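Local coordinates for lipoprotein (Mycoplasma mycoides subsp. capri, PDB 7ADK) that is probably a serine protease of the PA clan that, as a mycoplasma lipoprotein, acts at the cell surface, probably to cleave host immunoglobulins, at residues 528-540 / 735-747. Numbering follows the deposited sequence.
Sequences KSKYNGAGIFADF and NEVKKYFNYGLEI
F741 turns its ring edge against the face of Y531 in a T-shaped stack, the planes 71° apart. Along its side chain, CB lies 3.9 Å from G535 O, CD2 passes the same oxygen at 3.6 Å, CE2 reaches A534 CB at 4.2 Å, and the far atom CZ meets Y531 CG at 3.7 Å. With CG anti to its carbonyl carbon (chi1 -66°), the ring is carried back toward Y531, whose other face rests on K530 CG. The flat apolar ring of phenylalanine suits this span, and the small A534 fits beside it. Between the backbones, strand 535-537 runs parallel to 737-742: K739 O accepts from G535 N, G535 O from F741 N and F741 O from F537 N. This adds a parallel strand to the mixed sheet of a PA-clan protease domain, just before D539, whose carboxylate accepts from H450 ND1 in a pairing consistent with the Asp-His dyad of chymotrypsin-like triads. G535, having no side chain, lets the Y740 ring lie close to the backbone. On that face buried F537 crosses Y740, CD2 to CB 3.5 Å, its aromatic ring also suited to stacking on Y727. I536, on the same side of the sheet as F741, is buried and apolar, and extends CD1 to 3.7 Å from CD2 of Y743, whose N donates to F537 O in a more bent bond (138° at the hydrogen).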
ATOM      1  N   LYS B 528      30.829 -36.708   4.668  1.00 94.53           N
ATOM      2  CA  LYS B 528      30.496 -37.071   6.063  1.00 94.53           C
ATOM      3  C   LYS B 528      31.646 -36.864   7.058  1.00 94.53           C
ATOM      4  O   LYS B 528      31.417 -36.832   8.262  1.00 94.53           O
ATOM      5  CB  LYS B 528      29.918 -38.488   6.175  1.00 94.53           C
ATOM      6  CG  LYS B 528      30.876 -39.619   5.791  1.00 94.53           C
ATOM      7  CD  LYS B 528      30.284 -41.025   5.980  1.00 94.53           C
ATOM      8  CE  LYS B 528      29.934 -41.312   7.447  1.00 94.53           C
ATOM      9  NZ  LYS B 528      29.588 -42.726   7.679  1.00 94.53           N
ATOM     10  N   SER B 529      32.869 -36.661   6.574  1.00 95.40           N
ATOM     11  CA  SER B 529      33.966 -36.105   7.370  1.00 95.40           C
ATOM     12  C   SER B 529      33.646 -34.688   7.870  1.00 95.40           C
ATOM     13  O   SER B 529      33.814 -34.413   9.056  1.00 95.40           O
ATOM     14  CB  SER B 529      35.267 -36.126   6.566  1.00 95.40           C
ATOM     15  OG  SER B 529      35.143 -35.417   5.352  1.00 95.40           O
ATOM     16  N   LYS B 530      33.130 -33.793   7.013  1.00 91.63           N
ATOM     17  CA  LYS B 530      32.696 -32.439   7.387  1.00 91.63           C
ATOM     18  C   LYS B 530      31.329 -32.423   8.080  1.00 91.63           C
ATOM     19  O   LYS B 530      31.204 -31.885   9.174  1.00 91.63           O
ATOM     20  CB  LYS B 530      32.728 -31.519   6.159  1.00 91.63           C
ATOM     21  CG  LYS B 530      32.410 -30.073   6.556  1.00 91.63           C
ATOM     22  CD  LYS B 530      32.538 -29.097   5.384  1.00 91.63           C
ATOM     23  CE  LYS B 530      32.158 -27.699   5.869  1.00 91.63           C
ATOM     24  NZ  LYS B 530      32.230 -26.683   4.800  1.00 91.63           N
ATOM     25  N   TYR B 531      30.314 -33.021   7.468  1.00 89.56           N
ATOM     26  CA  TYR B 531      28.927 -33.032   7.958  1.00 89.56           C
ATOM     27  C   TYR B 531      28.636 -34.163   8.958  1.00 89.56           C
ATOM     28  O   TYR B 531      27.566 -34.781   8.955  1.00 89.56           O
ATOM     29  CB  TYR B 531      27.983 -33.000   6.758  1.00 89.56           C
ATOM     30  CG  TYR B 531      28.262 -31.832   5.837  1.00 89.56           C
ATOM     31  CD1 TYR B 531      28.005 -30.525   6.280  1.00 89.56           C
ATOM     32  CD2 TYR B 531      28.792 -32.051   4.551  1.00 89.56           C
ATOM     33  CE1 TYR B 531      28.301 -29.433   5.448  1.00 89.56           C
ATOM     34  CE2 TYR B 531      29.072 -30.962   3.709  1.00 89.56           C
ATOM     35  CZ  TYR B 531      28.825 -29.649   4.161  1.00 89.56           C
ATOM     36  OH  TYR B 531      29.099 -28.594   3.356  1.00 89.56           O
ATOM     37  N   ASN B 532      29.615 -34.451   9.824  1.00 94.18           N
ATOM     38  CA  ASN B 532      29.487 -35.373  10.940  1.00 94.18           C
ATOM     39  C   ASN B 532      28.417 -34.889  11.934  1.00 94.18           C
ATOM     40  O   ASN B 532      28.276 -33.694  12.187  1.00 94.18           O
ATOM     41  CB  ASN B 532      30.865 -35.518  11.605  1.00 94.18           C
ATOM     42  CG  ASN B 532      30.890 -36.575  12.689  1.00 94.18           C
ATOM     43  OD1 ASN B 532      30.314 -37.644  12.575  1.00 94.18           O
ATOM     44  ND2 ASN B 532      31.540 -36.311  13.787  1.00 94.18           N
ATOM     45  N   GLY B 533      27.641 -35.811  12.495  1.00 90.70           N
ATOM     46  CA  GLY B 533      26.586 -35.539  13.475  1.00 90.70           C
ATOM     47  C   GLY B 533      25.320 -34.863  12.935  1.00 90.70           C
ATOM     48  O   GLY B 533      24.252 -35.078  13.500  1.00 90.70           O
ATOM     49  N   ALA B 534      25.400 -34.114  11.832  1.00 84.54           N
ATOM     50  CA  ALA B 534      24.265 -33.460  11.181  1.00 84.54           C
ATOM     51  C   ALA B 534      23.166 -34.454  10.778  1.00 84.54           C
ATOM     52  O   ALA B 534      23.459 -35.511  10.216  1.00 84.54           O
ATOM     53  CB  ALA B 534      24.758 -32.667   9.978  1.00 84.54           C
ATOM     54  N   GLY B 535      21.909 -34.112  11.042  1.00 78.09           N
ATOM     55  CA  GLY B 535      20.737 -34.916  10.729  1.00 78.09           C
ATOM     56  C   GLY B 535      19.963 -34.437   9.509  1.00 78.09           C
ATOM     57  O   GLY B 535      20.478 -33.736   8.644  1.00 78.09           O
ATOM     58  N   ILE B 536      18.694 -34.823   9.442  1.00 76.40           N
ATOM     59  CA  ILE B 536      17.739 -34.393   8.420  1.00 76.40           C
ATOM     60  C   ILE B 536      16.489 -33.842   9.083  1.00 76.40           C
ATOM     61  O   ILE B 536      16.096 -34.322  10.139  1.00 76.40           O
ATOM     62  CB  ILE B 536      17.369 -35.543   7.450  1.00 76.40           C
ATOM     63  CG1 ILE B 536      16.775 -36.791   8.139  1.00 76.40           C
ATOM     64  CG2 ILE B 536      18.578 -35.941   6.600  1.00 76.40           C
ATOM     65  CD1 ILE B 536      15.256 -36.849   8.092  1.00 76.40           C
ATOM     66  N   PHE B 537      15.824 -32.874   8.470  1.00 69.05           N
ATOM     67  CA  PHE B 537      14.543 -32.357   8.946  1.00 69.05           C
ATOM     68  C   PHE B 537      13.664 -31.876   7.786  1.00 69.05           C
ATOM     69  O   PHE B 537      14.128 -31.677   6.666  1.00 69.05           O
ATOM     70  CB  PHE B 537      14.774 -31.268  10.014  1.00 69.05           C
ATOM     71  CG  PHE B 537      14.927 -29.860   9.491  1.00 69.05           C
ATOM     72  CD1 PHE B 537      14.024 -28.862   9.872  1.00 69.05           C
ATOM     73  CD2 PHE B 537      15.948 -29.539   8.588  1.00 69.05           C
ATOM     74  CE1 PHE B 537      14.130 -27.573   9.335  1.00 69.05           C
ATOM     75  CE2 PHE B 537      16.050 -28.254   8.045  1.00 69.05           C
ATOM     76  CZ  PHE B 537      15.133 -27.271   8.415  1.00 69.05           C
ATOM     77  N   ALA B 538      12.383 -31.664   8.046  1.00 68.52           N
ATOM     78  CA  ALA B 538      11.506 -30.874   7.183  1.00 68.52           C
ATOM     79  C   ALA B 538      11.032 -29.645   7.945  1.00 68.52           C
ATOM     80  O   ALA B 538      10.700 -29.785   9.121  1.00 68.52           O
ATOM     81  CB  ALA B 538      10.332 -31.733   6.760  1.00 68.52           C
ATOM     82  N   ASP B 539      10.996 -28.466   7.337  1.00 65.55           N
ATOM     83  CA  ASP B 539      10.683 -27.237   8.070  1.00 65.55           C
ATOM     84  C   ASP B 539       9.182 -27.131   8.425  1.00 65.55           C
ATOM     85  O   ASP B 539       8.405 -26.429   7.790  1.00 65.55           O
ATOM     86  CB  ASP B 539      11.256 -26.033   7.310  1.00 65.55           C
ATOM     87  CG  ASP B 539      11.382 -24.769   8.171  1.00 65.55           C
ATOM     88  OD1 ASP B 539      11.424 -24.879   9.409  1.00 65.55           O
ATOM     89  OD2 ASP B 539      11.406 -23.648   7.624  1.00 65.55           O
ATOM     90  N   PHE B 540       8.758 -27.864   9.452  1.00 57.41           N
ATOM     91  CA  PHE B 540       7.393 -27.923   9.993  1.00 57.41           C
ATOM     92  C   PHE B 540       7.411 -28.127  11.525  1.00 57.41           C
ATOM     93  O   PHE B 540       8.149 -28.976  12.017  1.00 57.41           O
ATOM     94  CB  PHE B 540       6.616 -29.043   9.291  1.00 57.41           C
ATOM     95  CG  PHE B 540       5.296 -29.395   9.944  1.00 57.41           C
ATOM     96  CD1 PHE B 540       4.285 -28.430  10.066  1.00 57.41           C
ATOM     97  CD2 PHE B 540       5.094 -30.670  10.488  1.00 57.41           C
ATOM     98  CE1 PHE B 540       3.088 -28.731  10.729  1.00 57.41           C
ATOM     99  CE2 PHE B 540       3.889 -30.980  11.138  1.00 57.41           C
ATOM    100  CZ  PHE B 540       2.885 -30.012  11.251  1.00 57.41           C
ATOM    101  N   ASN B 735      20.757 -29.920  26.148  1.00104.54           N
ATOM    102  CA  ASN B 735      21.554 -30.461  25.050  1.00104.54           C
ATOM    103  C   ASN B 735      22.182 -29.325  24.202  1.00104.54           C
ATOM    104  O   ASN B 735      21.837 -28.151  24.344  1.00104.54           O
ATOM    105  CB  ASN B 735      20.648 -31.415  24.251  1.00104.54           C
ATOM    106  CG  ASN B 735      21.358 -32.270  23.211  1.00104.54           C
ATOM    107  OD1 ASN B 735      22.560 -32.498  23.247  1.00104.54           O
ATOM    108  ND2 ASN B 735      20.637 -32.789  22.252  1.00104.54           N
ATOM    109  N   GLU B 736      23.124 -29.667  23.329  1.00100.41           N
ATOM    110  CA  GLU B 736      23.793 -28.766  22.381  1.00100.41           C
ATOM    111  C   GLU B 736      22.860 -28.342  21.224  1.00100.41           C
ATOM    112  O   GLU B 736      21.794 -28.923  21.034  1.00100.41           O
ATOM    113  CB  GLU B 736      25.038 -29.517  21.872  1.00100.41           C
ATOM    114  CG  GLU B 736      26.159 -28.697  21.229  1.00100.41           C
ATOM    115  CD  GLU B 736      27.037 -27.960  22.234  1.00100.41           C
ATOM    116  OE1 GLU B 736      28.267 -27.957  22.084  1.00100.41           O
ATOM    117  OE2 GLU B 736      26.525 -27.376  23.183  1.00100.41           O
ATOM    118  N   VAL B 737      23.251 -27.372  20.393  1.00 91.14           N
ATOM    119  CA  VAL B 737      22.678 -27.223  19.047  1.00 91.14           C
ATOM    120  C   VAL B 737      22.980 -28.449  18.187  1.00 91.14           C
ATOM    121  O   VAL B 737      24.009 -29.105  18.364  1.00 91.14           O
ATOM    122  CB  VAL B 737      23.144 -25.955  18.306  1.00 91.14           C
ATOM    123  CG1 VAL B 737      22.773 -24.680  19.038  1.00 91.14           C
ATOM    124  CG2 VAL B 737      24.629 -25.929  17.998  1.00 91.14           C
ATOM    125  N   LYS B 738      22.108 -28.735  17.219  1.00 82.27           N
ATOM    126  CA  LYS B 738      22.330 -29.747  16.185  1.00 82.27           C
ATOM    127  C   LYS B 738      21.971 -29.190  14.813  1.00 82.27           C
ATOM    128  O   LYS B 738      21.041 -28.393  14.691  1.00 82.27           O
ATOM    129  CB  LYS B 738      21.576 -31.024  16.569  1.00 82.27           C
ATOM    130  CG  LYS B 738      21.836 -32.184  15.609  1.00 82.27           C
ATOM    131  CD  LYS B 738      21.251 -33.480  16.166  1.00 82.27           C
ATOM    132  CE  LYS B 738      21.382 -34.606  15.151  1.00 82.27           C
ATOM    133  NZ  LYS B 738      20.870 -35.865  15.672  1.00 82.27           N
ATOM    134  N   LYS B 739      22.758 -29.561  13.801  1.00 81.35           N
ATOM    135  CA  LYS B 739      22.612 -29.154  12.394  1.00 81.35           C
ATOM    136  C   LYS B 739      21.784 -30.173  11.615  1.00 81.35           C
ATOM    137  O   LYS B 739      21.892 -31.366  11.885  1.00 81.35           O
ATOM    138  CB  LYS B 739      23.989 -28.969  11.734  1.00 81.35           C
ATOM    139  CG  LYS B 739      24.874 -27.935  12.434  1.00 81.35           C
ATOM    140  CD  LYS B 739      26.235 -27.791  11.752  1.00 81.35           C
ATOM    141  CE  LYS B 739      27.196 -27.014  12.645  1.00 81.35           C
ATOM    142  NZ  LYS B 739      28.510 -26.796  12.026  1.00 81.35           N
ATOM    143  N   TYR B 740      20.986 -29.744  10.644  1.00 76.00           N
ATOM    144  CA  TYR B 740      20.126 -30.625   9.856  1.00 76.00           C
ATOM    145  C   TYR B 740      20.011 -30.188   8.386  1.00 76.00           C
ATOM    146  O   TYR B 740      19.828 -29.014   8.099  1.00 76.00           O
ATOM    147  CB  TYR B 740      18.726 -30.671  10.479  1.00 76.00           C
ATOM    148  CG  TYR B 740      18.582 -31.013  11.952  1.00 76.00           C
ATOM    149  CD1 TYR B 740      18.209 -32.308  12.351  1.00 76.00           C
ATOM    150  CD2 TYR B 740      18.735 -30.018  12.931  1.00 76.00           C
ATOM    151  CE1 TYR B 740      17.996 -32.605  13.708  1.00 76.00           C
ATOM    152  CE2 TYR B 740      18.527 -30.314  14.289  1.00 76.00           C
ATOM    153  CZ  TYR B 740      18.136 -31.604  14.683  1.00 76.00           C
ATOM    154  OH  TYR B 740      17.863 -31.895  15.978  1.00 76.00           O
ATOM    155  N   PHE B 741      20.089 -31.127   7.450  1.00 75.96           N
ATOM    156  CA  PHE B 741      19.746 -30.899   6.041  1.00 75.96           C
ATOM    157  C   PHE B 741      18.230 -30.930   5.808  1.00 75.96           C
ATOM    158  O   PHE B 741      17.513 -31.724   6.410  1.00 75.96           O
ATOM    159  CB  PHE B 741      20.381 -31.965   5.157  1.00 75.96           C
ATOM    160  CG  PHE B 741      21.886 -31.927   5.121  1.00 75.96           C
ATOM    161  CD1 PHE B 741      22.537 -30.947   4.366  1.00 75.96           C
ATOM    162  CD2 PHE B 741      22.633 -32.854   5.866  1.00 75.96           C
ATOM    163  CE1 PHE B 741      23.936 -30.901   4.329  1.00 75.96           C
ATOM    164  CE2 PHE B 741      24.028 -32.811   5.823  1.00 75.96           C
ATOM    165  CZ  PHE B 741      24.681 -31.844   5.047  1.00 75.96           C
ATOM    166  N   ASN B 742      17.738 -30.150   4.850  1.00 71.25           N
ATOM    167  CA  ASN B 742      16.352 -30.216   4.394  1.00 71.25           C
ATOM    168  C   ASN B 742      16.069 -31.542   3.652  1.00 71.25           C
ATOM    169  O   ASN B 742      16.804 -31.955   2.757  1.00 71.25           O
ATOM    170  CB  ASN B 742      16.052 -29.008   3.498  1.00 71.25           C
ATOM    171  CG  ASN B 742      15.503 -27.799   4.221  1.00 71.25           C
ATOM    172  OD1 ASN B 742      14.316 -27.532   4.184  1.00 71.25           O
ATOM    173  ND2 ASN B 742      16.320 -26.996   4.850  1.00 71.25           N
ATOM    174  N   TYR B 743      14.970 -32.199   4.001  1.00 68.91           N
ATOM    175  CA  TYR B 743      14.540 -33.508   3.532  1.00 68.91           C
ATOM    176  C   TYR B 743      13.011 -33.620   3.381  1.00 68.91           C
ATOM    177  O   TYR B 743      12.249 -32.903   4.030  1.00 68.91           O
ATOM    178  CB  TYR B 743      15.075 -34.554   4.519  1.00 68.91           C
ATOM    179  CG  TYR B 743      14.606 -35.960   4.228  1.00 68.91           C
ATOM    180  CD1 TYR B 743      15.208 -36.724   3.219  1.00 68.91           C
ATOM    181  CD2 TYR B 743      13.487 -36.471   4.897  1.00 68.91           C
ATOM    182  CE1 TYR B 743      14.708 -37.988   2.881  1.00 68.91           C
ATOM    183  CE2 TYR B 743      12.969 -37.722   4.551  1.00 68.91           C
ATOM    184  CZ  TYR B 743      13.593 -38.492   3.556  1.00 68.91           C
ATOM    185  OH  TYR B 743      13.145 -39.741   3.308  1.00 68.91           O
ATOM    186  N   GLY B 744      12.547 -34.556   2.560  1.00 63.40           N
ATOM    187  CA  GLY B 744      11.143 -34.933   2.392  1.00 63.40           C
ATOM    188  C   GLY B 744      10.567 -34.615   1.014  1.00 63.40           C
ATOM    189  O   GLY B 744      11.253 -34.072   0.149  1.00 63.40           O
ATOM    190  N   LEU B 745       9.303 -34.980   0.799  1.00 59.03           N
ATOM    191  CA  LEU B 745       8.552 -34.600  -0.396  1.00 59.03           C
ATOM    192  C   LEU B 745       8.189 -33.117  -0.302  1.00 59.03           C
ATOM    193  O   LEU B 745       7.699 -32.675   0.737  1.00 59.03           O
ATOM    194  CB  LEU B 745       7.312 -35.500  -0.523  1.00 59.03           C
ATOM    195  CG  LEU B 745       6.352 -35.143  -1.675  1.00 59.03           C
ATOM    196  CD1 LEU B 745       6.995 -35.322  -3.034  1.00 59.03           C
ATOM    197  CD2 LEU B 745       5.126 -36.038  -1.621  1.00 59.03           C
ATOM    198  N   GLU B 746       8.389 -32.352  -1.366  1.00 60.38           N
ATOM    199  CA  GLU B 746       8.095 -30.924  -1.389  1.00 60.38           C
ATOM    200  C   GLU B 746       7.455 -30.453  -2.698  1.00 60.38           C
ATOM    201  O   GLU B 746       7.548 -31.099  -3.738  1.00 60.38           O
ATOM    202  CB  GLU B 746       9.333 -30.088  -1.032  1.00 60.38           C
ATOM    203  CG  GLU B 746       9.839 -30.348   0.388  1.00 60.38           C
ATOM    204  CD  GLU B 746      10.798 -29.297   0.953  1.00 60.38           C
ATOM    205  OE1 GLU B 746      11.202 -28.355   0.251  1.00 60.38           O
ATOM    206  OE2 GLU B 746      11.203 -29.439   2.123  1.00 60.38           O
ATOM    207  N   ILE B 747       6.769 -29.319  -2.599  1.00 59.16           N
ATOM    208  CA  ILE B 747       5.867 -28.740  -3.592  1.00 59.16           C
ATOM    209  C   ILE B 747       6.346 -27.341  -3.988  1.00 59.16           C
ATOM    210  O   ILE B 747       6.837 -26.607  -3.135  1.00 59.16           O
ATOM    211  CB  ILE B 747       4.452 -28.690  -2.988  1.00 59.16           C
ATOM    212  CG1 ILE B 747       3.922 -30.064  -2.531  1.00 59.16           C
ATOM    213  CG2 ILE B 747       3.453 -28.018  -3.917  1.00 59.16           C
ATOM    214  CD1 ILE B 747       3.823 -31.129  -3.607  1.00 59.16           C
TER